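Local coordinates for protein proteasome accessory factor B/C (PafBC) (Paenarthrobacter aurescens, PDB 6SJ9) that probably acts as a transcriptional regulator of the bacterial DNA damage response, joining helix-turn-helix modules with WYL and WCX domains in one chain, at residues 534-539 with 549-554; 161-166 with 180-185; 589-594 with 640-645. All blocks are in the same frame, centred on the assembly; numbering follows the deposited sequence.

Interaction 1: residues 534-539 with 549-554; sequences WYFEAY and FRLDRV
With chi1 at 61°, F536 CG stands between the backbone N and the carbonyl carbon, which places the F536 ring over F549 CB; F549 has its own CG anti to the carbonyl carbon, and its ring comes to lie slid off that of F536. This is the end of the antiparallel hairpin 533-540/545-550 in the second WYL domain, whose five-stranded sheet fits the Sm fold. F549 CB lies over one face of the F536 ring, 4.0 Å from its centroid, a CH-pi contact. The rings themselves barely overlap, their planes 27° from parallel. V554 CG2 reaches the same F536 ring obliquely, 3.7 Å from F536 CE1, and I495 of helix 489-501 adds to the packing around it. At its own edge, the F549 ring meets A538 CB.

The backbones pair through F536 N to F549 O (2.9 Å) and a return bond from F549 N to F536 O (3.0 Å). After R550 the strand gives way to a 3-10 turn at 551-553, and L551 N donates to W534 O from above the carbonyl plane, a departure from the ladder. A water also donates to W534 O and accepts from D552 N, tying the turn to the strand. L551 CD2 rests against W534 CB, whereas the indole leads away to give its NE1 to S483 O.

On the other face Y535 and R550 run side by side, phenol and guanidinium planes 83° apart. R550 grips D552 side-on, NE to OD1 and NH2 to OD2, which probably holds the guanidinium in place. R550 NH1 donates to a water 2.8 Å away that lies in the guanidinium plane and also hydrogen-bonds Y535 OH.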
loop_
_atom_site.group_PDB
_atom_site.type_symbol
_atom_site.label_atom_id
_atom_site.label_comp_id
_atom_site.label_asym_id
_atom_site.label_seq_id
_atom_site.Cartn_x
_atom_site.Cartn_y
_atom_site.Cartn_z
ATOM N N TRP A 534 19.466 -3.765 7.157
ATOM C CA TRP A 534 20.298 -3.058 6.192
ATOM C C TRP A 534 20.167 -3.686 4.810
ATOM O O TRP A 534 20.135 -4.903 4.650
ATOM C CB TRP A 534 21.772 -3.009 6.622
ATOM C CG TRP A 534 21.989 -1.955 7.654
ATOM C CD1 TRP A 534 22.045 -2.128 9.010
ATOM C CD2 TRP A 534 22.072 -0.548 7.418
ATOM N NE1 TRP A 534 22.181 -0.909 9.634
ATOM C CE2 TRP A 534 22.218 0.078 8.678
ATOM C CE3 TRP A 534 22.068 0.243 6.258
ATOM C CZ2 TRP A 534 22.358 1.471 8.825
ATOM C CZ3 TRP A 534 22.195 1.638 6.395
ATOM C CH2 TRP A 534 22.323 2.237 7.700
ATOM N N TYR A 535 20.116 -2.834 3.811
ATOM C CA TYR A 535 20.060 -3.255 2.426
ATOM C C TYR A 535 21.074 -2.457 1.632
ATOM O O TYR A 535 21.478 -1.355 2.032
ATOM C CB TYR A 535 18.682 -2.999 1.787
ATOM C CG TYR A 535 17.498 -3.674 2.445
ATOM C CD1 TYR A 535 16.896 -3.129 3.597
ATOM C CD2 TYR A 535 16.945 -4.809 1.884
ATOM C CE1 TYR A 535 15.790 -3.748 4.172
ATOM C CE2 TYR A 535 15.867 -5.431 2.435
ATOM C CZ TYR A 535 15.280 -4.877 3.583
ATOM O OH TYR A 535 14.204 -5.508 4.134
ATOM N N PHE A 536 21.511 -2.995 0.495
ATOM C CA PHE A 536 22.231 -2.110 -0.412
ATOM C C PHE A 536 21.676 -2.283 -1.816
ATOM O O PHE A 536 21.466 -3.403 -2.289
ATOM C CB PHE A 536 23.745 -2.293 -0.400
ATOM C CG PHE A 536 24.222 -3.655 -0.802
ATOM C CD1 PHE A 536 24.102 -4.742 0.056
ATOM C CD2 PHE A 536 24.910 -3.811 -1.974
ATOM C CE1 PHE A 536 24.575 -5.981 -0.302
ATOM C CE2 PHE A 536 25.401 -5.045 -2.332
ATOM C CZ PHE A 536 25.235 -6.121 -1.505
ATOM N N GLU A 537 21.420 -1.169 -2.444
ATOM C CA GLU A 537 21.043 -1.097 -3.840
ATOM C C GLU A 537 22.310 -1.125 -4.705
ATOM O O GLU A 537 23.316 -0.467 -4.389
ATOM C CB GLU A 537 20.284 0.203 -4.096
ATOM C CG GLU A 537 19.826 0.333 -5.499
ATOM C CD GLU A 537 19.411 1.794 -5.813
ATOM O OE1 GLU A 537 18.286 1.988 -6.319
ATOM O OE2 GLU A 537 20.197 2.751 -5.524
ATOM N N ALA A 538 22.287 -1.937 -5.756
ATOM C CA ALA A 538 23.469 -2.113 -6.584
ATOM C C ALA A 538 23.045 -2.475 -8.002
ATOM O O ALA A 538 22.057 -3.179 -8.214
ATOM C CB ALA A 538 24.366 -3.212 -6.019
ATOM N N TYR A 539 23.811 -2.007 -8.973
ATOM C CA TYR A 539 23.613 -2.471 -10.341
ATOM C C TYR A 539 24.284 -3.838 -10.453
ATOM O O TYR A 539 25.490 -3.949 -10.247
ATOM C CB TYR A 539 24.173 -1.466 -11.378
ATOM C CG TYR A 539 23.805 -1.936 -12.794
ATOM C CD1 TYR A 539 24.623 -2.801 -13.492
ATOM C CD2 TYR A 539 22.604 -1.551 -13.393
ATOM C CE1 TYR A 539 24.279 -3.271 -14.778
ATOM C CE2 TYR A 539 22.250 -2.004 -14.681
ATOM C CZ TYR A 539 23.100 -2.867 -15.363
ATOM O OH TYR A 539 22.773 -3.330 -16.613
ATOM N N PHE A 549 19.806 -5.860 -2.303
ATOM C CA PHE A 549 20.277 -7.035 -1.595
ATOM C C PHE A 549 20.217 -6.790 -0.091
ATOM O O PHE A 549 20.344 -5.651 0.377
ATOM C CB PHE A 549 21.740 -7.335 -2.003
ATOM C CG PHE A 549 21.945 -7.608 -3.528
ATOM C CD1 PHE A 549 22.306 -6.589 -4.393
ATOM C CD2 PHE A 549 21.857 -8.890 -4.034
ATOM C CE1 PHE A 549 22.553 -6.850 -5.773
ATOM C CE2 PHE A 549 22.081 -9.172 -5.411
ATOM C CZ PHE A 549 22.408 -8.157 -6.275
ATOM N N ARG A 550 20.101 -7.873 0.658
ATOM C CA ARG A 550 20.132 -7.830 2.114
ATOM C C ARG A 550 21.570 -7.969 2.584
ATOM O O ARG A 550 22.248 -8.936 2.218
ATOM C CB ARG A 550 19.290 -8.957 2.726
ATOM C CG ARG A 550 17.761 -8.823 2.499
ATOM C CD ARG A 550 16.981 -9.980 3.132
ATOM N NE ARG A 550 17.228 -10.144 4.581
ATOM C CZ ARG A 550 16.481 -9.577 5.542
ATOM N NH1 ARG A 550 15.426 -8.824 5.217
ATOM N NH2 ARG A 550 16.785 -9.766 6.839
ATOM N N LEU A 551 22.019 -7.014 3.401
ATOM C CA LEU A 551 23.368 -7.085 3.949
ATOM C C LEU A 551 23.583 -8.403 4.678
ATOM O O LEU A 551 24.665 -9.020 4.582
ATOM C CB LEU A 551 23.615 -5.904 4.887
ATOM C CG LEU A 551 25.083 -5.624 5.215
ATOM C CD1 LEU A 551 25.790 -5.256 3.961
ATOM C CD2 LEU A 551 25.165 -4.443 6.148
ATOM N N ASP A 552 22.558 -8.875 5.395
ATOM C CA ASP A 552 22.773 -10.063 6.196
ATOM C C ASP A 552 22.739 -11.289 5.342
ATOM O O ASP A 552 22.779 -12.384 5.900
ATOM C CB ASP A 552 21.741 -10.199 7.355
ATOM C CG ASP A 552 20.284 -10.441 6.894
ATOM O OD1 ASP A 552 19.994 -10.836 5.736
ATOM O OD2 ASP A 552 19.379 -10.248 7.746
ATOM N N ARG A 553 22.668 -11.137 4.005
ATOM C CA ARG A 553 22.832 -12.294 3.124
ATOM C C ARG A 553 24.129 -12.262 2.337
ATOM O O ARG A 553 24.360 -13.150 1.524
ATOM C CB ARG A 553 21.621 -12.473 2.190
ATOM C CG ARG A 553 20.507 -13.040 3.047
ATOM C CD ARG A 553 19.395 -13.761 2.356
ATOM N NE ARG A 553 19.634 -14.280 1.010
ATOM C CZ ARG A 553 18.618 -14.454 0.175
ATOM N NH1 ARG A 553 17.397 -14.152 0.608
ATOM N NH2 ARG A 553 18.792 -14.906 -1.048
ATOM N N VAL A 554 24.991 -11.284 2.585
ATOM C CA VAL A 554 26.277 -11.261 1.924
ATOM C C VAL A 554 27.150 -12.358 2.491
ATOM O O VAL A 554 27.403 -12.395 3.699
ATOM C CB VAL A 554 26.932 -9.887 2.105
ATOM C CG1 VAL A 554 28.405 -9.930 1.662
ATOM C CG2 VAL A 554 26.150 -8.876 1.300
HETATM O O HOH W 1 20.303 -7.397 6.171
HETATM O O HOH W 2 13.984 -8.263 2.864
#

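Interaction 2: residues 161-166 with 180-185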
loop_
_atom_site.group_PDB
_atom_site.type_symbol
_atom_site.label_atom_id
_atom_site.label_comp_id
_atom_site.label_asym_id
_atom_site.label_seq_id
_atom_site.Cartn_x
_atom_site.Cartn_y
_atom_site.Cartn_z
ATOM N N HIS A 161 -19.977 6.631 -23.629
ATOM C CA HIS A 161 -20.699 5.408 -23.865
ATOM C C HIS A 161 -21.478 5.020 -22.605
ATOM O O HIS A 161 -20.898 4.981 -21.504
ATOM C CB HIS A 161 -19.733 4.276 -24.197
ATOM C CG HIS A 161 -18.886 4.553 -25.377
ATOM N ND1 HIS A 161 -19.410 5.018 -26.568
ATOM C CD2 HIS A 161 -17.560 4.375 -25.583
ATOM C CE1 HIS A 161 -18.431 5.149 -27.438
ATOM N NE2 HIS A 161 -17.308 4.738 -26.876
ATOM N N PRO A 162 -22.740 4.635 -22.765
ATOM C CA PRO A 162 -23.476 3.997 -21.668
ATOM C C PRO A 162 -22.892 2.600 -21.419
ATOM O O PRO A 162 -22.116 2.070 -22.237
ATOM C CB PRO A 162 -24.931 3.958 -22.171
ATOM C CG PRO A 162 -24.817 4.037 -23.670
ATOM C CD PRO A 162 -23.461 4.630 -24.069
ATOM N N ILE A 163 -23.248 2.010 -20.273
ATOM C CA ILE A 163 -22.733 0.705 -19.868
ATOM C C ILE A 163 -23.883 -0.188 -19.405
ATOM O O ILE A 163 -25.004 0.262 -19.152
ATOM C CB ILE A 163 -21.687 0.785 -18.713
ATOM C CG1 ILE A 163 -22.329 1.364 -17.461
ATOM C CG2 ILE A 163 -20.519 1.653 -19.124
ATOM C CD1 ILE A 163 -21.349 1.510 -16.256
ATOM N N ARG A 164 -23.577 -1.478 -19.295
ATOM C CA ARG A 164 -24.486 -2.452 -18.701
ATOM C C ARG A 164 -23.689 -3.423 -17.836
ATOM O O ARG A 164 -22.515 -3.711 -18.100
ATOM C CB ARG A 164 -25.324 -3.144 -19.795
ATOM C CG ARG A 164 -25.181 -4.643 -19.991
ATOM C CD ARG A 164 -25.543 -5.014 -21.432
ATOM N NE ARG A 164 -26.656 -4.190 -21.887
ATOM C CZ ARG A 164 -26.914 -3.878 -23.166
ATOM N NH1 ARG A 164 -26.135 -4.314 -24.168
ATOM N NH2 ARG A 164 -27.948 -3.075 -23.449
ATOM N N PHE A 165 -24.323 -3.903 -16.770
ATOM C CA PHE A 165 -23.657 -4.809 -15.835
ATOM C C PHE A 165 -24.695 -5.494 -14.965
ATOM O O PHE A 165 -25.820 -4.990 -14.778
ATOM C CB PHE A 165 -22.648 -4.132 -14.898
ATOM C CG PHE A 165 -23.209 -2.959 -14.170
ATOM C CD1 PHE A 165 -23.798 -3.115 -12.905
ATOM C CD2 PHE A 165 -23.219 -1.698 -14.775
ATOM C CE1 PHE A 165 -24.358 -1.998 -12.260
ATOM C CE2 PHE A 165 -23.753 -0.600 -14.122
ATOM C CZ PHE A 165 -24.345 -0.739 -12.890
ATOM N N GLY A 166 -24.312 -6.677 -14.481
ATOM C CA GLY A 166 -25.134 -7.372 -13.509
ATOM C C GLY A 166 -25.034 -6.719 -12.141
ATOM O O GLY A 166 -23.954 -6.373 -11.673
ATOM N N VAL A 180 -26.894 1.806 -17.574
ATOM C CA VAL A 180 -26.500 2.994 -16.849
ATOM C C VAL A 180 -25.705 3.922 -17.758
ATOM O O VAL A 180 -24.809 3.483 -18.478
ATOM C CB VAL A 180 -25.695 2.578 -15.591
ATOM C CG1 VAL A 180 -25.130 3.754 -14.894
ATOM C CG2 VAL A 180 -26.594 1.807 -14.634
ATOM N N GLU A 181 -25.945 5.214 -17.614
ATOM C CA GLU A 181 -25.068 6.235 -18.143
ATOM C C GLU A 181 -24.178 6.737 -17.005
ATOM O O GLU A 181 -24.687 7.399 -16.069
ATOM C CB GLU A 181 -25.912 7.368 -18.741
ATOM C CG GLU A 181 -26.802 6.866 -19.909
ATOM C CD GLU A 181 -27.838 7.880 -20.393
ATOM O OE1 GLU A 181 -27.848 9.030 -19.890
ATOM O OE2 GLU A 181 -28.640 7.530 -21.275
ATOM N N PRO A 182 -22.872 6.453 -17.019
ATOM C CA PRO A 182 -22.041 6.698 -15.808
ATOM C C PRO A 182 -21.693 8.169 -15.649
ATOM O O PRO A 182 -21.227 8.812 -16.591
ATOM C CB PRO A 182 -20.787 5.866 -16.059
ATOM C CG PRO A 182 -20.720 5.802 -17.659
ATOM C CD PRO A 182 -22.157 5.671 -18.060
ATOM N N TRP A 183 -21.988 8.720 -14.465
ATOM C CA TRP A 183 -21.649 10.109 -14.139
ATOM C C TRP A 183 -20.402 10.231 -13.291
ATOM O O TRP A 183 -19.667 11.227 -13.395
ATOM C CB TRP A 183 -22.767 10.799 -13.389
ATOM C CG TRP A 183 -24.052 10.893 -14.128
ATOM C CD1 TRP A 183 -24.306 10.526 -15.414
ATOM C CD2 TRP A 183 -25.292 11.393 -13.597
ATOM N NE1 TRP A 183 -25.640 10.795 -15.727
ATOM C CE2 TRP A 183 -26.259 11.301 -14.610
ATOM C CE3 TRP A 183 -25.671 11.894 -12.354
ATOM C CZ2 TRP A 183 -27.587 11.720 -14.424
ATOM C CZ3 TRP A 183 -26.997 12.295 -12.174
ATOM C CH2 TRP A 183 -27.926 12.213 -13.210
ATOM N N GLY A 184 -20.147 9.251 -12.444
ATOM C CA GLY A 184 -18.984 9.359 -11.596
ATOM C C GLY A 184 -18.741 8.110 -10.787
ATOM O O GLY A 184 -19.623 7.265 -10.615
ATOM N N LEU A 185 -17.498 7.982 -10.366
ATOM C CA LEU A 185 -17.063 7.025 -9.382
ATOM C C LEU A 185 -16.741 7.753 -8.082
ATOM O O LEU A 185 -16.285 8.904 -8.086
ATOM C CB LEU A 185 -15.835 6.281 -9.868
ATOM C CG LEU A 185 -16.043 5.321 -11.040
ATOM C CD1 LEU A 185 -14.719 5.074 -11.659
ATOM C CD2 LEU A 185 -16.626 4.002 -10.510
#
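An antiparallel hairpin of the first WYL domain, strand 163-168 against strand 175-188, brings I163 opposite V180 as a hydrogen-bonded pair. I163 N donates a hydrogen bond to V180 O, 2.8 Å away, and V180 N returns one to I163 O. F165 goes on to pair with R178, while past V180 the second strand turns away; the axes of 163-166 and 180-185 run 105° apart.

I163 and V180 lie side by side and point the same way. In I163, chi1 of 63° sets CG1 between the backbone N and the carbonyl carbon, bringing it within 4.0 Å of V180 CB and 3.4 Å of V180 O. F165, two residues along on the same strand, swings its ring back across V180: CE2 and CZ each approach V180 CG2 to 3.8 Å, obliquely to the ring plane. F207 of strand 203-208 also touches V180 and meets the F165 ring edge-to-face, while A156 of helix 147-159 packs on I163 and P182.

At the start of the pairing P162 CB touches E181 CG, an aliphatic contact; the carboxylate of E181 has its salt bridge with R199. Further on, W183 and G184 form a classic beta bulge against strand 191-198. On the hairpin side of that bulge, P182 CD sits 3.7 Å from H161 O.

Interaction 3: residues 589-594 with 640-645; sequences CLELTR and RILEPE
E591 and R640 lie side by side and point the same way, one from each strand. E591 is extended throughout, with CG anti to its own N (chi1 179°). R640 starts differently: its CG stands between N and carbonyl carbon (chi1 62°) and touches E591 CB at 3.5 Å, and a bend at chi3 then turns the guanidinium alongside the carboxylate, the two planes 29° apart. E591 OE1 stands 3.3 Å from R640 CD and forms a salt bridge to R640 NH1 at 3.5 Å. NH1 also donates to P325 O, so the arginine links the strand pair to the segment following helix 305-323. L642 CD2 lies over one face of the R640 guanidinium, 3.8 Å above its plane and offset toward the rim.

These strands, 586-592 in the interior and 639-643 at the edge, belong to the four-stranded antiparallel sheet of the second WCX domain, whose 2-3-1-4 strand order fits a ferredoxin-like fold. E591 and R640 exchange two backbone bonds, and L590 faces I641 as a non-hydrogen-bonded pair. At C589 the register shifts: L642 and E643 both face it in a classic beta bulge. C589 O accepts from L642 N at 2.9 Å and, more weakly, from E643 N, while C589 N donates to E643 O.

The bulge also turns L642 toward the partner strand, and its CD1 reaches 4.0 Å from E591 CB and 4.2 Å from C589 SG. On the face of L590 and I641, L590 CD2 meets I641 CG1 obliquely, against F631 and L628 of helix 627-634.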
loop_
_atom_site.group_PDB
_atom_site.type_symbol
_atom_site.label_atom_id
_atom_site.label_comp_id
_atom_site.label_asym_id
_atom_site.label_seq_id
_atom_site.Cartn_x
_atom_site.Cartn_y
_atom_site.Cartn_z
ATOM N N CYS A 589 3.016 -18.625 -14.028
ATOM C CA CYS A 589 2.166 -18.305 -15.163
ATOM C C CYS A 589 0.717 -18.450 -14.718
ATOM O O CYS A 589 0.340 -19.501 -14.196
ATOM C CB CYS A 589 2.481 -19.226 -16.342
ATOM S SG CYS A 589 1.530 -18.814 -17.777
ATOM N N LEU A 590 -0.067 -17.377 -14.865
ATOM C CA LEU A 590 -1.452 -17.278 -14.413
ATOM C C LEU A 590 -2.368 -17.199 -15.615
ATOM O O LEU A 590 -1.973 -16.680 -16.660
ATOM C CB LEU A 590 -1.700 -15.998 -13.566
ATOM C CG LEU A 590 -0.881 -15.747 -12.322
ATOM C CD1 LEU A 590 -1.207 -14.378 -11.684
ATOM C CD2 LEU A 590 -1.032 -16.872 -11.333
ATOM N N GLU A 591 -3.607 -17.665 -15.452
ATOM C CA GLU A 591 -4.710 -17.235 -16.302
ATOM C C GLU A 591 -5.628 -16.330 -15.480
ATOM O O GLU A 591 -5.981 -16.658 -14.347
ATOM C CB GLU A 591 -5.520 -18.393 -16.868
ATOM C CG GLU A 591 -6.686 -17.896 -17.734
ATOM C CD GLU A 591 -7.470 -19.017 -18.394
ATOM O OE1 GLU A 591 -7.099 -20.192 -18.207
ATOM O OE2 GLU A 591 -8.469 -18.729 -19.080
ATOM N N LEU A 592 -5.991 -15.194 -16.056
ATOM C CA LEU A 592 -6.866 -14.200 -15.468
ATOM C C LEU A 592 -8.144 -14.103 -16.280
ATOM O O LEU A 592 -8.101 -14.120 -17.513
ATOM C CB LEU A 592 -6.171 -12.820 -15.437
ATOM C CG LEU A 592 -4.807 -12.754 -14.719
ATOM C CD1 LEU A 592 -4.167 -11.403 -14.851
ATOM C CD2 LEU A 592 -4.918 -13.124 -13.241
ATOM N N THR A 593 -9.275 -13.978 -15.597
ATOM C CA THR A 593 -10.517 -13.589 -16.258
ATOM C C THR A 593 -10.516 -12.093 -16.578
ATOM O O THR A 593 -9.703 -11.327 -16.063
ATOM C CB THR A 593 -11.706 -13.897 -15.364
ATOM O OG1 THR A 593 -11.614 -13.076 -14.188
ATOM C CG2 THR A 593 -11.736 -15.401 -14.961
ATOM N N ARG A 594 -11.450 -11.679 -17.447
ATOM C CA ARG A 594 -11.589 -10.261 -17.762
ATOM C C ARG A 594 -11.865 -9.452 -16.509
ATOM O O ARG A 594 -11.215 -8.428 -16.259
ATOM C CB ARG A 594 -12.719 -10.036 -18.769
ATOM C CG ARG A 594 -12.770 -8.581 -19.198
ATOM C CD ARG A 594 -13.899 -8.187 -20.162
ATOM N NE ARG A 594 -13.483 -6.918 -20.779
ATOM C CZ ARG A 594 -13.648 -5.700 -20.244
ATOM N NH1 ARG A 594 -14.268 -5.543 -19.071
ATOM N NH2 ARG A 594 -13.181 -4.623 -20.887
ATOM N N ARG A 640 -6.156 -18.380 -11.861
ATOM C CA ARG A 640 -5.726 -19.756 -11.707
ATOM C C ARG A 640 -4.238 -19.824 -12.008
ATOM O O ARG A 640 -3.690 -18.970 -12.721
ATOM C CB ARG A 640 -6.547 -20.684 -12.630
ATOM C CG ARG A 640 -6.376 -20.373 -14.132
ATOM C CD ARG A 640 -7.214 -21.342 -15.082
ATOM N NE ARG A 640 -6.918 -22.759 -14.924
ATOM C CZ ARG A 640 -7.229 -23.703 -15.827
ATOM N NH1 ARG A 640 -7.830 -23.390 -16.977
ATOM N NH2 ARG A 640 -6.953 -24.973 -15.567
ATOM N N ILE A 641 -3.581 -20.827 -11.439
ATOM C CA ILE A 641 -2.166 -21.076 -11.686
ATOM C C ILE A 641 -2.048 -22.136 -12.787
ATOM O O ILE A 641 -2.641 -23.214 -12.678
ATOM C CB ILE A 641 -1.432 -21.512 -10.410
ATOM C CG1 ILE A 641 -1.529 -20.433 -9.345
ATOM C CG2 ILE A 641 0.030 -21.728 -10.704
ATOM C CD1 ILE A 641 -1.164 -20.919 -8.010
ATOM N N LEU A 642 -1.349 -21.797 -13.877
ATOM C CA LEU A 642 -1.068 -22.744 -14.959
ATOM C C LEU A 642 0.257 -23.483 -14.766
ATOM O O LEU A 642 0.311 -24.704 -14.890
ATOM C CB LEU A 642 -1.041 -21.988 -16.298
ATOM C CG LEU A 642 -2.324 -21.197 -16.579
ATOM C CD1 LEU A 642 -2.280 -20.517 -17.905
ATOM C CD2 LEU A 642 -3.506 -22.132 -16.539
ATOM N N GLU A 643 1.315 -22.763 -14.399
ATOM C CA GLU A 643 2.666 -23.283 -14.221
ATOM C C GLU A 643 3.359 -22.486 -13.140
ATOM O O GLU A 643 3.172 -21.267 -13.057
ATOM C CB GLU A 643 3.498 -23.185 -15.507
ATOM C CG GLU A 643 3.089 -24.107 -16.606
ATOM C CD GLU A 643 4.051 -24.038 -17.780
ATOM O OE1 GLU A 643 4.998 -23.209 -17.725
ATOM O OE2 GLU A 643 3.896 -24.862 -18.718
ATOM N N PRO A 644 4.232 -23.113 -12.365
ATOM C CA PRO A 644 4.591 -24.523 -12.488
ATOM C C PRO A 644 3.574 -25.440 -11.819
ATOM O O PRO A 644 2.809 -24.998 -10.964
ATOM C CB PRO A 644 5.949 -24.584 -11.802
ATOM C CG PRO A 644 5.893 -23.473 -10.783
ATOM C CD PRO A 644 5.150 -22.384 -11.477
ATOM N N GLU A 645 3.543 -26.699 -12.275
ATOM C CA GLU A 645 2.520 -27.652 -11.854
ATOM C C GLU A 645 2.532 -27.874 -10.342
ATOM O O GLU A 645 1.475 -28.057 -9.720
ATOM C CB GLU A 645 2.720 -28.988 -12.589
ATOM C CG GLU A 645 1.709 -30.048 -12.209
ATOM C CD GLU A 645 0.269 -29.702 -12.601
ATOM O OE1 GLU A 645 0.051 -28.804 -13.448
ATOM O OE2 GLU A 645 -0.664 -30.313 -12.028
#

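In the fold
Along the chain the contacts come in series, in the order interaction 2, interaction 1, interaction 3, and each lies in a different domain. Interaction 2 belongs to the first WYL domain and interaction 1 to the second; their centres are 49 Å apart, on opposite sides of the chain's centre. Both join the strands of a beta hairpin. Interaction 3, in the second WCX domain, instead pairs segments 46 residues apart in sequence. Its centre is 30 Å from that of interaction 2, with nearest atoms about 9 Å apart, closer than to interaction 1 (about 18 Å). R594 forms a salt bridge with D152 of helix 147-159, so the second WCX domain touches the first WYL domain across the chain.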